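Local coordinates for neurotoxin (Clostridium botulinum, PDB 3N7L), which is the receptor-binding domain of a botulinum neurotoxin of the D/C mosaic type, which probably attaches the toxin to nerve cells by binding gangliosides, at residues 9-14 and 54-59; 32-37 and 44-49; 77-82 and 91-96. All coordinates share one frame; numbering follows the deposited sequence.

All three contacts belong to the N-terminal, concanavalin-like half of the receptor-binding domain. Contacts 1 and 3 join its two antiparallel sheets through side chains alone. Contact 2 is a beta hairpin within one of those sheets. Their centres lie 12 to 13 Å apart. Contacts 1 and 2 touch: Val34 CG2 is 3.4 Å from both Lys55 N and Gly54 CA. Contacts 2 and 3 meet where Ser48 CB packs 3.9 Å from Tyr91 CE1. Contacts 1 and 3 do not touch, their nearest atoms being about 7 Å apart. Along the chain, the hairpin of contact 2 falls between the two strands of contact 1, and contact 3 follows.

Contact 1 (9-14 and 54-59); sequences LSLQNK and GKVIVT
Val58 meets two leucines, one with each of its methyl groups. CG1 of Val58 lies 4.0 Å from CD1 of Leu9. CG2 of Val58 lies equally close, 4.0 Å, to CD2 of Leu11. In both pairs the side chains cross at a slant, and only the methyl ends touch. The two leucines share one conformation. CG of Leu11 stands opposite the backbone N (chi1 -180°), and Leu9 has nearly the same torsion, which sends both side chains across toward 54-59. The nearest methyl is CD1 in Leu9 and CD2 in Leu11, and the other branch of each lies only slightly farther off. Leu11 also reaches Val56 more loosely, with CD2 4.5 Å from CG1. No hydrogen bond crosses the contact. The strand axes stay 10.1 Å apart at closest approach, and their directions differ by 150°, so the strands run roughly antiparallel in separate layers. All four touching residues are buried. This is face-to-face packing of a beta sandwich. Strand 7-14 is paired with strands 17-20 and 202-211 in one sheet, and strand 55-59 lies between strands 27-31 and 180-187 in the other. Phe208 and Phe183 also pack on Leu11, while Leu18 covers Val56 and Ala26 covers Val58.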
loop_
_atom_site.group_PDB
_atom_site.type_symbol
_atom_site.label_atom_id
_atom_site.label_comp_id
_atom_site.label_asym_id
_atom_site.label_seq_id
_atom_site.Cartn_x
_atom_site.Cartn_y
_atom_site.Cartn_z
ATOM N N LEU A 9 18.345 2.318 17.257
ATOM C CA LEU A 9 18.752 2.286 15.856
ATOM C C LEU A 9 17.671 2.970 15.042
ATOM O O LEU A 9 16.482 2.707 15.222
ATOM C CB LEU A 9 18.938 0.852 15.357
ATOM C CG LEU A 9 19.235 0.741 13.853
ATOM C CD1 LEU A 9 20.499 1.523 13.512
ATOM C CD2 LEU A 9 19.400 -0.720 13.458
ATOM N N SER A 10 18.090 3.860 14.153
ATOM C CA SER A 10 17.159 4.595 13.310
ATOM C C SER A 10 17.796 4.776 11.943
ATOM O O SER A 10 18.424 5.797 11.671
ATOM C CB SER A 10 16.854 5.957 13.942
ATOM O OG SER A 10 15.974 6.710 13.129
ATOM N N LEU A 11 17.645 3.770 11.087
ATOM C CA LEU A 11 18.221 3.818 9.750
ATOM C C LEU A 11 17.386 4.700 8.835
ATOM O O LEU A 11 16.270 4.340 8.459
ATOM C CB LEU A 11 18.317 2.406 9.173
ATOM C CG LEU A 11 18.902 2.256 7.767
ATOM C CD1 LEU A 11 20.294 2.888 7.695
ATOM C CD2 LEU A 11 18.955 0.776 7.420
ATOM N N GLN A 12 17.935 5.859 8.487
ATOM C CA GLN A 12 17.242 6.808 7.628
ATOM C C GLN A 12 18.120 7.358 6.516
ATOM O O GLN A 12 19.347 7.299 6.578
ATOM C CB GLN A 12 16.702 7.972 8.457
ATOM C CG GLN A 12 15.433 7.647 9.207
ATOM C CD GLN A 12 14.932 8.813 10.025
ATOM O OE1 GLN A 12 13.737 8.918 10.310
ATOM N NE2 GLN A 12 15.841 9.691 10.424
ATOM N N ASN A 13 17.466 7.895 5.496
ATOM C CA ASN A 13 18.145 8.489 4.355
ATOM C C ASN A 13 18.130 9.997 4.560
ATOM O O ASN A 13 17.076 10.619 4.502
ATOM C CB ASN A 13 17.399 8.121 3.071
ATOM C CG ASN A 13 17.853 8.919 1.866
ATOM O OD1 ASN A 13 17.228 8.849 0.811
ATOM N ND2 ASN A 13 18.937 9.676 2.009
ATOM N N LYS A 14 19.301 10.571 4.820
ATOM C CA LYS A 14 19.432 12.010 5.028
ATOM C C LYS A 14 20.518 12.575 4.117
ATOM O O LYS A 14 21.637 12.061 4.081
ATOM C CB LYS A 14 19.781 12.313 6.490
ATOM C CG LYS A 14 18.624 12.854 7.318
ATOM C CD LYS A 14 17.520 11.830 7.502
ATOM C CE LYS A 14 16.279 12.459 8.130
ATOM N NZ LYS A 14 16.569 13.083 9.452
ATOM N N GLY A 54 22.246 -4.864 -4.650
ATOM C CA GLY A 54 22.430 -3.973 -3.525
ATOM C C GLY A 54 22.591 -4.675 -2.193
ATOM O O GLY A 54 22.080 -5.775 -1.980
ATOM N N LYS A 55 23.301 -4.019 -1.283
ATOM C CA LYS A 55 23.542 -4.562 0.043
ATOM C C LYS A 55 23.777 -3.417 1.018
ATOM O O LYS A 55 24.607 -2.544 0.770
ATOM C CB LYS A 55 24.769 -5.479 0.009
ATOM C CG LYS A 55 25.127 -6.113 1.337
ATOM C CD LYS A 55 26.373 -6.977 1.197
ATOM C CE LYS A 55 26.699 -7.688 2.495
ATOM N NZ LYS A 55 27.919 -8.531 2.365
ATOM N N VAL A 56 23.030 -3.411 2.117
ATOM C CA VAL A 56 23.185 -2.379 3.136
ATOM C C VAL A 56 23.609 -3.053 4.435
ATOM O O VAL A 56 22.911 -3.927 4.951
ATOM C CB VAL A 56 21.870 -1.593 3.368
ATOM C CG1 VAL A 56 22.062 -0.569 4.486
ATOM C CG2 VAL A 56 21.455 -0.884 2.082
ATOM N N ILE A 57 24.761 -2.653 4.957
ATOM C CA ILE A 57 25.268 -3.240 6.189
ATOM C C ILE A 57 25.300 -2.244 7.338
ATOM O O ILE A 57 25.956 -1.203 7.260
ATOM C CB ILE A 57 26.685 -3.799 5.989
ATOM C CG1 ILE A 57 26.690 -4.775 4.812
ATOM C CG2 ILE A 57 27.146 -4.506 7.259
ATOM C CD1 ILE A 57 28.070 -5.259 4.423
ATOM N N VAL A 58 24.577 -2.572 8.402
ATOM C CA VAL A 58 24.528 -1.725 9.578
ATOM C C VAL A 58 25.240 -2.433 10.726
ATOM O O VAL A 58 24.856 -3.536 11.125
ATOM C CB VAL A 58 23.075 -1.434 10.006
ATOM C CG1 VAL A 58 23.062 -0.552 11.248
ATOM C CG2 VAL A 58 22.321 -0.753 8.868
ATOM N N THR A 59 26.289 -1.804 11.241
ATOM C CA THR A 59 27.050 -2.366 12.351
ATOM C C THR A 59 26.857 -1.444 13.546
ATOM O O THR A 59 27.327 -0.304 13.546
ATOM C CB THR A 59 28.545 -2.451 12.018
ATOM O OG1 THR A 59 28.718 -3.199 10.810
ATOM C CG2 THR A 59 29.308 -3.140 13.147
#

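Contact 2 (32-37 and 44-49)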
loop_
_atom_site.group_PDB
_atom_site.type_symbol
_atom_site.label_atom_id
_atom_site.label_comp_id
_atom_site.label_asym_id
_atom_site.label_seq_id
_atom_site.Cartn_x
_atom_site.Cartn_y
_atom_site.Cartn_z
ATOM N N GLY A 32 26.999 -2.059 -3.869
ATOM C CA GLY A 32 26.255 -2.482 -5.038
ATOM C C GLY A 32 25.120 -1.582 -5.489
ATOM O O GLY A 32 25.094 -0.386 -5.208
ATOM N N ASN A 33 24.167 -2.194 -6.188
ATOM C CA ASN A 33 23.008 -1.509 -6.740
ATOM C C ASN A 33 21.957 -1.139 -5.688
ATOM O O ASN A 33 20.956 -1.838 -5.528
ATOM C CB ASN A 33 22.382 -2.399 -7.819
ATOM C CG ASN A 33 21.253 -1.717 -8.573
ATOM O OD1 ASN A 33 20.559 -2.352 -9.369
ATOM N ND2 ASN A 33 21.070 -0.421 -8.336
ATOM N N VAL A 34 22.200 -0.043 -4.975
ATOM C CA VAL A 34 21.273 0.449 -3.959
ATOM C C VAL A 34 20.840 1.849 -4.373
ATOM O O VAL A 34 21.659 2.765 -4.415
ATOM C CB VAL A 34 21.936 0.540 -2.571
ATOM C CG1 VAL A 34 20.950 1.119 -1.561
ATOM C CG2 VAL A 34 22.403 -0.837 -2.124
ATOM N N GLN A 35 19.557 2.022 -4.674
ATOM C CA GLN A 35 19.068 3.330 -5.100
ATOM C C GLN A 35 18.312 4.055 -4.007
ATOM O O GLN A 35 17.453 3.475 -3.345
ATOM C CB GLN A 35 18.173 3.180 -6.325
ATOM C CG GLN A 35 18.830 2.394 -7.449
ATOM C CD GLN A 35 17.908 2.188 -8.627
ATOM O OE1 GLN A 35 18.119 1.292 -9.444
ATOM N NE2 GLN A 35 16.878 3.024 -8.728
ATOM N N LEU A 36 18.638 5.330 -3.830
ATOM C CA LEU A 36 17.994 6.156 -2.823
ATOM C C LEU A 36 16.990 7.097 -3.471
ATOM O O LEU A 36 17.293 7.763 -4.461
ATOM C CB LEU A 36 19.037 6.971 -2.055
ATOM C CG LEU A 36 20.150 6.211 -1.326
ATOM C CD1 LEU A 36 20.992 7.206 -0.539
ATOM C CD2 LEU A 36 19.557 5.173 -0.393
ATOM N N ASN A 37 15.788 7.145 -2.908
ATOM C CA ASN A 37 14.736 8.008 -3.421
ATOM C C ASN A 37 14.978 9.416 -2.872
ATOM O O ASN A 37 15.027 9.613 -1.658
ATOM C CB ASN A 37 13.370 7.472 -2.974
ATOM C CG ASN A 37 12.206 8.233 -3.583
ATOM O OD1 ASN A 37 11.043 7.883 -3.367
ATOM N ND2 ASN A 37 12.508 9.279 -4.345
ATOM N N PHE A 44 15.082 3.324 0.289
ATOM C CA PHE A 44 16.223 2.842 -0.460
ATOM C C PHE A 44 15.718 1.561 -1.122
ATOM O O PHE A 44 14.878 0.844 -0.555
ATOM C CB PHE A 44 17.471 2.622 0.424
ATOM C CG PHE A 44 17.317 1.597 1.522
ATOM C CD1 PHE A 44 17.567 0.249 1.278
ATOM C CD2 PHE A 44 17.033 1.997 2.827
ATOM C CE1 PHE A 44 17.550 -0.686 2.318
ATOM C CE2 PHE A 44 17.011 1.073 3.877
ATOM C CZ PHE A 44 17.273 -0.272 3.621
ATOM N N LYS A 45 16.192 1.299 -2.333
ATOM C CA LYS A 45 15.747 0.138 -3.088
ATOM C C LYS A 45 16.837 -0.892 -3.368
ATOM O O LYS A 45 17.956 -0.543 -3.752
ATOM C CB LYS A 45 15.137 0.615 -4.404
ATOM C CG LYS A 45 14.613 -0.482 -5.311
ATOM C CD LYS A 45 14.285 0.113 -6.672
ATOM C CE LYS A 45 13.733 -0.922 -7.629
ATOM N NZ LYS A 45 13.468 -0.314 -8.962
ATOM N N LEU A 46 16.484 -2.160 -3.171
ATOM C CA LEU A 46 17.374 -3.295 -3.395
ATOM C C LEU A 46 16.676 -4.273 -4.333
ATOM O O LEU A 46 15.453 -4.250 -4.455
ATOM C CB LEU A 46 17.685 -4.003 -2.072
ATOM C CG LEU A 46 18.770 -3.422 -1.157
ATOM C CD1 LEU A 46 18.477 -1.972 -0.856
ATOM C CD2 LEU A 46 18.841 -4.229 0.135
ATOM N N GLY A 47 17.450 -5.128 -4.994
ATOM C CA GLY A 47 16.861 -6.098 -5.900
ATOM C C GLY A 47 17.524 -7.457 -5.803
ATOM O O GLY A 47 18.652 -7.569 -5.323
ATOM N N SER A 48 16.825 -8.499 -6.240
ATOM C CA SER A 48 17.381 -9.846 -6.209
ATOM C C SER A 48 18.392 -9.974 -7.351
ATOM O O SER A 48 19.087 -10.980 -7.477
ATOM C CB SER A 48 16.263 -10.888 -6.353
ATOM O OG SER A 48 15.475 -10.659 -7.508
ATOM N N SER A 49 18.454 -8.919 -8.164
ATOM C CA SER A 49 19.351 -8.782 -9.317
ATOM C C SER A 49 20.318 -9.925 -9.609
ATOM O O SER A 49 19.954 -10.918 -10.239
ATOM C CB SER A 49 20.157 -7.488 -9.171
ATOM O OG SER A 49 21.186 -7.413 -10.146
HETATM O O HOH W 1 20.183 -4.469 -6.140
#
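Gln35 and Lys45 face each other as an antiparallel hydrogen-bonded pair. Lys45 N donates to Gln35 O at 2.7 Å. In return, Gln35 N donates to Lys45 O at 3.2 Å. Both side chains leave on the face opposite Leu36 and Phe44. There Lys45, fully extended, passes loosely, its CD 4.4 Å from Gln35 NE2. Each carbonyl also receives a CA-H contact: Phe44 CA lies 3.2 Å from Gln35 O, and Val34 CA lies 3.5 Å from Lys45 O. The next pair, Leu36 and Phe44, is non-hydrogen-bonded. CD2 of Leu36 presses on CB of Phe44 at 3.4 Å, a close approach, and the two side chains cross. CG of Phe44 sits between its backbone N and carbonyl carbon (chi1 61°), and the ring leads away from segment 32-37. Val34 and Leu46 run alongside each other, with Val34 CG1 4.0 Å from Leu46 CD1. That same CD1 reaches the edge of the Phe44 ring, in its plane. Beyond the paired residues, a water donates to Asn33 O at 2.8 Å and accepts a weak bond from Gly47 N. Asn33 is the centre of an inverse gamma turn. The two strands, 35-36 and 44-47, form a beta hairpin. Strand 44-47 continues the sheet by bonding to strand 202-211, through Ile205 and Met203. Leu18 of strand 17-20 packs on both Leu36 and Phe44, and Leu11 of strand 7-14 packs on Phe44.

Contact 3 (77-82 and 91-96)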
loop_
_atom_site.group_PDB
_atom_site.type_symbol
_atom_site.label_atom_id
_atom_site.label_comp_id
_atom_site.label_asym_id
_atom_site.label_seq_id
_atom_site.Cartn_x
_atom_site.Cartn_y
_atom_site.Cartn_z
ATOM N N PHE A 77 9.445 -1.040 10.628
ATOM C CA PHE A 77 9.886 -0.491 9.353
ATOM C C PHE A 77 8.828 -0.583 8.268
ATOM O O PHE A 77 7.914 -1.406 8.343
ATOM C CB PHE A 77 11.156 -1.213 8.878
ATOM C CG PHE A 77 10.974 -2.697 8.668
ATOM C CD1 PHE A 77 10.605 -3.202 7.420
ATOM C CD2 PHE A 77 11.186 -3.596 9.718
ATOM C CE1 PHE A 77 10.454 -4.578 7.223
ATOM C CE2 PHE A 77 11.034 -4.974 9.529
ATOM C CZ PHE A 77 10.669 -5.466 8.282
ATOM N N TRP A 78 8.951 0.291 7.273
ATOM C CA TRP A 78 8.043 0.280 6.137
ATOM C C TRP A 78 8.749 -0.532 5.075
ATOM O O TRP A 78 9.960 -0.405 4.890
ATOM C CB TRP A 78 7.784 1.694 5.609
ATOM C CG TRP A 78 6.737 2.424 6.379
ATOM C CD1 TRP A 78 6.930 3.274 7.435
ATOM C CD2 TRP A 78 5.325 2.354 6.171
ATOM N NE1 TRP A 78 5.723 3.739 7.894
ATOM C CE2 TRP A 78 4.718 3.192 7.138
ATOM C CE3 TRP A 78 4.508 1.666 5.261
ATOM C CZ2 TRP A 78 3.328 3.364 7.219
ATOM C CZ3 TRP A 78 3.124 1.833 5.340
ATOM C CH2 TRP A 78 2.549 2.678 6.314
ATOM N N ILE A 79 8.003 -1.377 4.386
ATOM C CA ILE A 79 8.599 -2.187 3.346
ATOM C C ILE A 79 7.632 -2.404 2.197
ATOM O O ILE A 79 6.409 -2.388 2.374
ATOM C CB ILE A 79 9.034 -3.566 3.899
ATOM C CG1 ILE A 79 9.567 -4.447 2.761
ATOM C CG2 ILE A 79 7.852 -4.253 4.591
ATOM C CD1 ILE A 79 10.221 -5.734 3.237
ATOM N N ARG A 80 8.198 -2.582 1.013
ATOM C CA ARG A 80 7.413 -2.858 -0.170
ATOM C C ARG A 80 8.175 -3.890 -0.992
ATOM O O ARG A 80 9.384 -3.765 -1.186
ATOM C CB ARG A 80 7.202 -1.600 -1.006
ATOM C CG ARG A 80 6.265 -1.863 -2.164
ATOM C CD ARG A 80 6.253 -0.748 -3.177
ATOM N NE ARG A 80 5.422 -1.152 -4.303
ATOM C CZ ARG A 80 5.444 -0.579 -5.499
ATOM N NH1 ARG A 80 4.642 -1.029 -6.456
ATOM N NH2 ARG A 80 6.267 0.435 -5.737
ATOM N N ILE A 81 7.469 -4.917 -1.454
ATOM C CA ILE A 81 8.081 -5.969 -2.259
ATOM C C ILE A 81 7.316 -5.993 -3.576
ATOM O O ILE A 81 6.096 -6.171 -3.583
ATOM C CB ILE A 81 7.950 -7.344 -1.559
ATOM C CG1 ILE A 81 8.627 -7.290 -0.181
ATOM C CG2 ILE A 81 8.595 -8.437 -2.408
ATOM C CD1 ILE A 81 8.430 -8.528 0.654
ATOM N N ASN A 82 7.994 -5.787 -4.696
ATOM C CA ASN A 82 7.230 -5.806 -5.928
ATOM C C ASN A 82 7.265 -7.113 -6.663
ATOM O O ASN A 82 8.311 -7.605 -7.081
ATOM C CB ASN A 82 7.600 -4.700 -6.903
ATOM C CG ASN A 82 6.693 -4.719 -8.118
ATOM O OD1 ASN A 82 5.486 -4.941 -7.985
ATOM N ND2 ASN A 82 7.257 -4.505 -9.300
ATOM N N TYR A 91 13.544 -16.183 0.317
ATOM C CA TYR A 91 14.560 -15.135 0.305
ATOM C C TYR A 91 14.782 -14.595 1.711
ATOM O O TYR A 91 13.833 -14.439 2.481
ATOM C CB TYR A 91 14.122 -13.940 -0.547
ATOM C CG TYR A 91 14.156 -14.132 -2.039
ATOM C CD1 TYR A 91 15.299 -13.821 -2.777
ATOM C CD2 TYR A 91 13.031 -14.586 -2.719
ATOM C CE1 TYR A 91 15.315 -13.954 -4.158
ATOM C CE2 TYR A 91 13.036 -14.723 -4.097
ATOM C CZ TYR A 91 14.179 -14.406 -4.811
ATOM O OH TYR A 91 14.173 -14.532 -6.180
ATOM N N THR A 92 16.034 -14.318 2.042
ATOM C CA THR A 92 16.340 -13.705 3.323
ATOM C C THR A 92 16.507 -12.260 2.861
ATOM O O THR A 92 17.154 -12.018 1.841
ATOM C CB THR A 92 17.662 -14.230 3.918
ATOM O OG1 THR A 92 17.529 -15.625 4.212
ATOM C CG2 THR A 92 18.002 -13.478 5.198
ATOM N N ILE A 93 15.906 -11.311 3.573
ATOM C CA ILE A 93 15.988 -9.906 3.174
ATOM C C ILE A 93 16.663 -8.982 4.189
ATOM O O ILE A 93 17.308 -8.003 3.815
ATOM C CB ILE A 93 14.586 -9.353 2.848
ATOM C CG1 ILE A 93 13.615 -9.669 3.990
ATOM C CG2 ILE A 93 14.073 -9.988 1.557
ATOM C CD1 ILE A 93 12.241 -9.034 3.823
ATOM N N ILE A 94 16.495 -9.288 5.468
ATOM C CA ILE A 94 17.099 -8.507 6.543
ATOM C C ILE A 94 17.645 -9.574 7.478
ATOM O O ILE A 94 16.881 -10.270 8.153
ATOM C CB ILE A 94 16.050 -7.643 7.283
ATOM C CG1 ILE A 94 15.284 -6.771 6.279
ATOM C CG2 ILE A 94 16.746 -6.737 8.302
ATOM C CD1 ILE A 94 14.144 -5.982 6.907
ATOM N N ASP A 95 18.967 -9.708 7.504
ATOM C CA ASP A 95 19.599 -10.738 8.316
ATOM C C ASP A 95 20.538 -10.227 9.394
ATOM O O ASP A 95 21.345 -9.326 9.161
ATOM C CB ASP A 95 20.383 -11.692 7.412
ATOM C CG ASP A 95 20.896 -12.904 8.161
ATOM O OD1 ASP A 95 20.075 -13.796 8.473
ATOM O OD2 ASP A 95 22.112 -12.961 8.449
ATOM N N SER A 96 20.438 -10.822 10.574
ATOM C CA SER A 96 21.306 -10.450 11.684
ATOM C C SER A 96 21.717 -11.733 12.407
ATOM O O SER A 96 21.509 -11.892 13.609
ATOM C CB SER A 96 20.584 -9.490 12.635
ATOM O OG SER A 96 21.513 -8.815 13.472
#
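Ile94 rests on one face of the Phe77 ring. This CH-pi contact is made by its CD1, which lies 4.1 Å from the ring centroid and 25° off the ring normal. The methyl is offset toward the rim, and its closest ring atom is Phe77 CZ at 3.8 Å. The two side chains come from opposite directions. CG1 of Ile94 is anti to the carbonyl carbon (chi1 -54°), and the chain runs on extended from there, which brings CD1 over the ring. Within segment 77-82, CB of Ile79 lies at the edge of the same ring, in its plane.

The second contact is aliphatic. Ile79 and Ile93 meet end to end through their CD1 methyls, which are 3.9 Å apart. Both side chains are extended from CA out to CD1. Met203 packs against both isoleucines, and the Phe208 ring meets that of Phe77 with planes inclined at about 30°.

No hydrogen bond joins the two segments. Backbone bonds tie 77-82 to its own sheet neighbours instead, among them Val145 on strand 143-150 and Arg206 on strand 202-211. Strand 91-93 is paired with strands 102-108 and 180-187.

A bulge explains why two consecutive residues serve the same contact. Ile93 and Ile94 both face Ile105 of strand 102-108 in a classic beta bulge, and the chain turns a corner at Ile94. Both side chains therefore point toward segment 77-82, and all four touching residues are buried. Strand 72-82 belongs to one sheet and strand 91-93 to the other. Such apolar packing between facing antiparallel sheets is characteristic of the concanavalin-like jelly-roll sandwich of clostridial neurotoxin binding domains.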